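Local coordinates for BH1328 protein (Bacillus halodurans, PDB 2O5A) that probably silences translation by binding ribosomal protein uL14 of the large subunit and so preventing the two ribosomal subunits from joining, at residues A19-L25 against F37-N43. Numbering follows the deposited sequence.
Sequences AEQVVAL and FLICHGN
Glu20 and His41 pair through both backbone bonds, Glu20 N to His41 O (3.1 Å) and His41 N to Glu20 O (3.2 Å). The imidazole stands against the same residue: Glu20 O lies over one ring face, offset toward the rim, Glu20 CB approaches His41 CE1 at 3.6 Å, and the Glu20 carboxylate plane is nearly perpendicular (89°) to the ring. His41 CG sits between its backbone N and carbonyl carbon (chi1 77°), which brings the ring back against Glu20 and Gln21. Gln21 lays its CG obliquely against His41 NE2 (3.7 Å), and Gln21 OE1 lies at the ring edge, in plane. Asn43 ND2 adds two weak bonds to the Glu20 carboxylate. A beta bulge at Gln21 and Val22 opposite Cys40 shifts the antiparallel register by one residue. Beyond it, Val23 and Ile39 exchange two backbone bonds, as do Leu25 and Phe37. On the Ile39 face, Leu25 CD1 meets Ile39 CD1 at 3.4 Å, with Trp104 packing on both residues. Val22 CG1 meets Leu38 CD1 (3.6 Å) on the other face, toward helix 4-16. Tyr97 also meets the His41 ring; an alanine in place of His41 would probably open a gap between Glu20, Gln21 and Tyr97. The hairpin joins outer strand 22-26 to strand 36-42, which bonds onward to strand 85-91. Backbone bonds thus flank the bulge on both sides, while apolar contacts tie one face to the helix and the imidazole packs on the other.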
ATOM      1  N   ALA A  19      10.239   6.093  17.682  1.00 31.76           N
ATOM      2  CA  ALA A  19       9.287   5.382  16.833  1.00 32.03           C
ATOM      3  C   ALA A  19       9.389   3.894  17.128  1.00 32.09           C
ATOM      4  O   ALA A  19      10.487   3.341  17.199  1.00 30.51           O
ATOM      5  CB  ALA A  19       9.582   5.636  15.376  1.00 30.38           C
ATOM      6  N   GLU A  20       8.241   3.247  17.291  1.00 32.56           N
ATOM      7  CA  GLU A  20       8.213   1.824  17.602  1.00 30.19           C
ATOM      8  C   GLU A  20       7.991   0.903  16.404  1.00 28.70           C
ATOM      9  O   GLU A  20       7.427   1.303  15.385  1.00 29.56           O
ATOM     10  CB  GLU A  20       7.150   1.561  18.671  1.00 31.75           C
ATOM     11  CG  GLU A  20       7.444   2.245  20.001  1.00 31.88           C
ATOM     12  CD  GLU A  20       6.269   2.202  20.956  1.00 31.94           C
ATOM     13  OE1 GLU A  20       6.480   2.363  22.176  1.00 33.12           O
ATOM     14  OE2 GLU A  20       5.132   2.017  20.482  1.00 32.48           O
ATOM     15  N   GLN A  21       8.454  -0.334  16.552  1.00 27.06           N
ATOM     16  CA  GLN A  21       8.341  -1.367  15.526  1.00 26.02           C
ATOM     17  C   GLN A  21       8.901  -0.944  14.172  1.00 25.29           C
ATOM     18  O   GLN A  21       8.248  -1.103  13.140  1.00 24.51           O
ATOM     19  CB  GLN A  21       6.882  -1.800  15.366  1.00 22.64           C
ATOM     20  CG  GLN A  21       6.212  -2.205  16.668  1.00 19.57           C
ATOM     21  CD  GLN A  21       5.040  -3.139  16.451  1.00 18.57           C
ATOM     22  OE1 GLN A  21       4.297  -3.007  15.479  1.00 18.63           O
ATOM     23  NE2 GLN A  21       4.861  -4.084  17.365  1.00 18.20           N
ATOM     24  N   VAL A  22      10.118  -0.409  14.184  1.00 24.20           N
ATOM     25  CA  VAL A  22      10.772   0.028  12.958  1.00 23.11           C
ATOM     26  C   VAL A  22      11.101  -1.168  12.072  1.00 26.45           C
ATOM     27  O   VAL A  22      11.769  -2.110  12.502  1.00 25.68           O
ATOM     28  CB  VAL A  22      12.079   0.790  13.262  1.00 21.19           C
ATOM     29  CG1 VAL A  22      12.867   1.013  11.979  1.00 19.75           C
ATOM     30  CG2 VAL A  22      11.760   2.121  13.917  1.00 18.61           C
ATOM     31  N   VAL A  23      10.625  -1.122  10.832  1.00 27.84           N
ATOM     32  CA  VAL A  23      10.866  -2.191   9.874  1.00 24.04           C
ATOM     33  C   VAL A  23      11.221  -1.624   8.506  1.00 26.04           C
ATOM     34  O   VAL A  23      10.552  -0.721   8.002  1.00 26.77           O
ATOM     35  CB  VAL A  23       9.627  -3.106   9.721  1.00 23.89           C
ATOM     36  CG1 VAL A  23       9.828  -4.075   8.564  1.00 24.70           C
ATOM     37  CG2 VAL A  23       9.395  -3.877  11.008  1.00 22.47           C
ATOM     38  N   ALA A  24      12.282  -2.159   7.915  1.00 27.72           N
ATOM     39  CA  ALA A  24      12.719  -1.726   6.597  1.00 28.56           C
ATOM     40  C   ALA A  24      12.313  -2.794   5.594  1.00 30.40           C
ATOM     41  O   ALA A  24      12.327  -3.985   5.902  1.00 29.85           O
ATOM     42  CB  ALA A  24      14.228  -1.533   6.580  1.00 27.97           C
ATOM     43  N   LEU A  25      11.944  -2.364   4.395  1.00 30.43           N
ATOM     44  CA  LEU A  25      11.536  -3.294   3.356  1.00 30.88           C
ATOM     45  C   LEU A  25      12.357  -3.084   2.095  1.00 32.58           C
ATOM     46  O   LEU A  25      12.406  -1.983   1.547  1.00 33.81           O
ATOM     47  CB  LEU A  25      10.047  -3.117   3.048  1.00 27.85           C
ATOM     48  CG  LEU A  25       9.093  -3.397   4.213  1.00 25.20           C
ATOM     49  CD1 LEU A  25       7.658  -3.192   3.761  1.00 22.24           C
ATOM     50  CD2 LEU A  25       9.299  -4.820   4.715  1.00 21.21           C
ATOM     51  N   PHE A  37      11.815   0.840   1.928  1.00 20.77           N
ATOM     52  CA  PHE A  37      10.589   1.397   2.489  1.00 19.37           C
ATOM     53  C   PHE A  37      10.732   1.207   3.993  1.00 19.54           C
ATOM     54  O   PHE A  37      10.806   0.076   4.472  1.00 18.79           O
ATOM     55  CB  PHE A  37       9.365   0.628   1.985  1.00 17.03           C
ATOM     56  CG  PHE A  37       8.759   1.177   0.712  1.00 16.93           C
ATOM     57  CD1 PHE A  37       9.453   2.078  -0.098  1.00 17.83           C
ATOM     58  CD2 PHE A  37       7.486   0.776   0.323  1.00 18.58           C
ATOM     59  CE1 PHE A  37       8.881   2.561  -1.281  1.00 18.01           C
ATOM     60  CE2 PHE A  37       6.909   1.252  -0.852  1.00 17.71           C
ATOM     61  CZ  PHE A  37       7.604   2.148  -1.654  1.00 15.91           C
ATOM     62  N   LEU A  38      10.786   2.308   4.737  1.00 18.85           N
ATOM     63  CA  LEU A  38      10.942   2.229   6.187  1.00 19.87           C
ATOM     64  C   LEU A  38       9.607   2.436   6.901  1.00 22.00           C
ATOM     65  O   LEU A  38       8.955   3.466   6.724  1.00 21.21           O
ATOM     66  CB  LEU A  38      11.955   3.278   6.659  1.00 17.70           C
ATOM     67  CG  LEU A  38      12.369   3.278   8.137  1.00 17.27           C
ATOM     68  CD1 LEU A  38      13.096   1.982   8.478  1.00 14.93           C
ATOM     69  CD2 LEU A  38      13.268   4.475   8.408  1.00 13.91           C
ATOM     70  N   ILE A  39       9.215   1.451   7.708  1.00 25.67           N
ATOM     71  CA  ILE A  39       7.962   1.499   8.449  1.00 27.13           C
ATOM     72  C   ILE A  39       8.127   1.554   9.961  1.00 27.74           C
ATOM     73  O   ILE A  39       9.043   0.960  10.537  1.00 27.72           O
ATOM     74  CB  ILE A  39       7.077   0.307   8.083  1.00 28.47           C
ATOM     75  CG1 ILE A  39       7.171   0.114   6.568  1.00 29.43           C
ATOM     76  CG2 ILE A  39       5.650   0.526   8.592  1.00 26.89           C
ATOM     77  CD1 ILE A  39       6.399  -0.999   6.002  1.00 29.40           C
ATOM     78  N   CYS A  40       7.222   2.287  10.588  1.00 28.88           N
ATOM     79  CA  CYS A  40       7.214   2.457  12.028  1.00 27.02           C
ATOM     80  C   CYS A  40       5.912   3.133  12.405  1.00 25.54           C
ATOM     81  O   CYS A  40       5.101   3.466  11.537  1.00 25.89           O
ATOM     82  CB  CYS A  40       8.398   3.316  12.463  1.00 25.30           C
ATOM     83  SG  CYS A  40       8.377   4.992  11.791  1.00 21.55           S
ATOM     84  N   HIS A  41       5.707   3.338  13.699  1.00 26.34           N
ATOM     85  CA  HIS A  41       4.481   3.968  14.143  1.00 27.76           C
ATOM     86  C   HIS A  41       4.644   4.754  15.432  1.00 26.60           C
ATOM     87  O   HIS A  41       5.606   4.567  16.179  1.00 24.36           O
ATOM     88  CB  HIS A  41       3.390   2.911  14.324  1.00 28.52           C
ATOM     89  CG  HIS A  41       3.526   2.103  15.576  1.00 30.58           C
ATOM     90  ND1 HIS A  41       3.486   2.667  16.834  1.00 31.67           N
ATOM     91  CD2 HIS A  41       3.705   0.773  15.766  1.00 32.76           C
ATOM     92  CE1 HIS A  41       3.628   1.719  17.740  1.00 31.08           C
ATOM     93  NE2 HIS A  41       3.763   0.564  17.123  1.00 31.67           N
ATOM     94  N   GLY A  42       3.685   5.641  15.673  1.00 25.49           N
ATOM     95  CA  GLY A  42       3.684   6.449  16.878  1.00 22.82           C
ATOM     96  C   GLY A  42       2.472   6.035  17.685  1.00 20.34           C
ATOM     97  O   GLY A  42       1.548   5.431  17.140  1.00 18.77           O
ATOM     98  N   ASN A  43       2.462   6.351  18.975  1.00 21.12           N
ATOM     99  CA  ASN A  43       1.343   5.975  19.831  1.00 21.86           C
ATOM    100  C   ASN A  43       0.289   7.070  19.952  1.00 21.33           C
ATOM    101  O   ASN A  43      -0.735   6.887  20.611  1.00 21.99           O
ATOM    102  CB  ASN A  43       1.857   5.589  21.216  1.00 20.01           C
ATOM    103  CG  ASN A  43       2.868   4.459  21.162  1.00 21.47           C
ATOM    104  OD1 ASN A  43       2.662   3.462  20.474  1.00 20.60           O
ATOM    105  ND2 ASN A  43       3.968   4.614  21.890  1.00 21.13           N
TER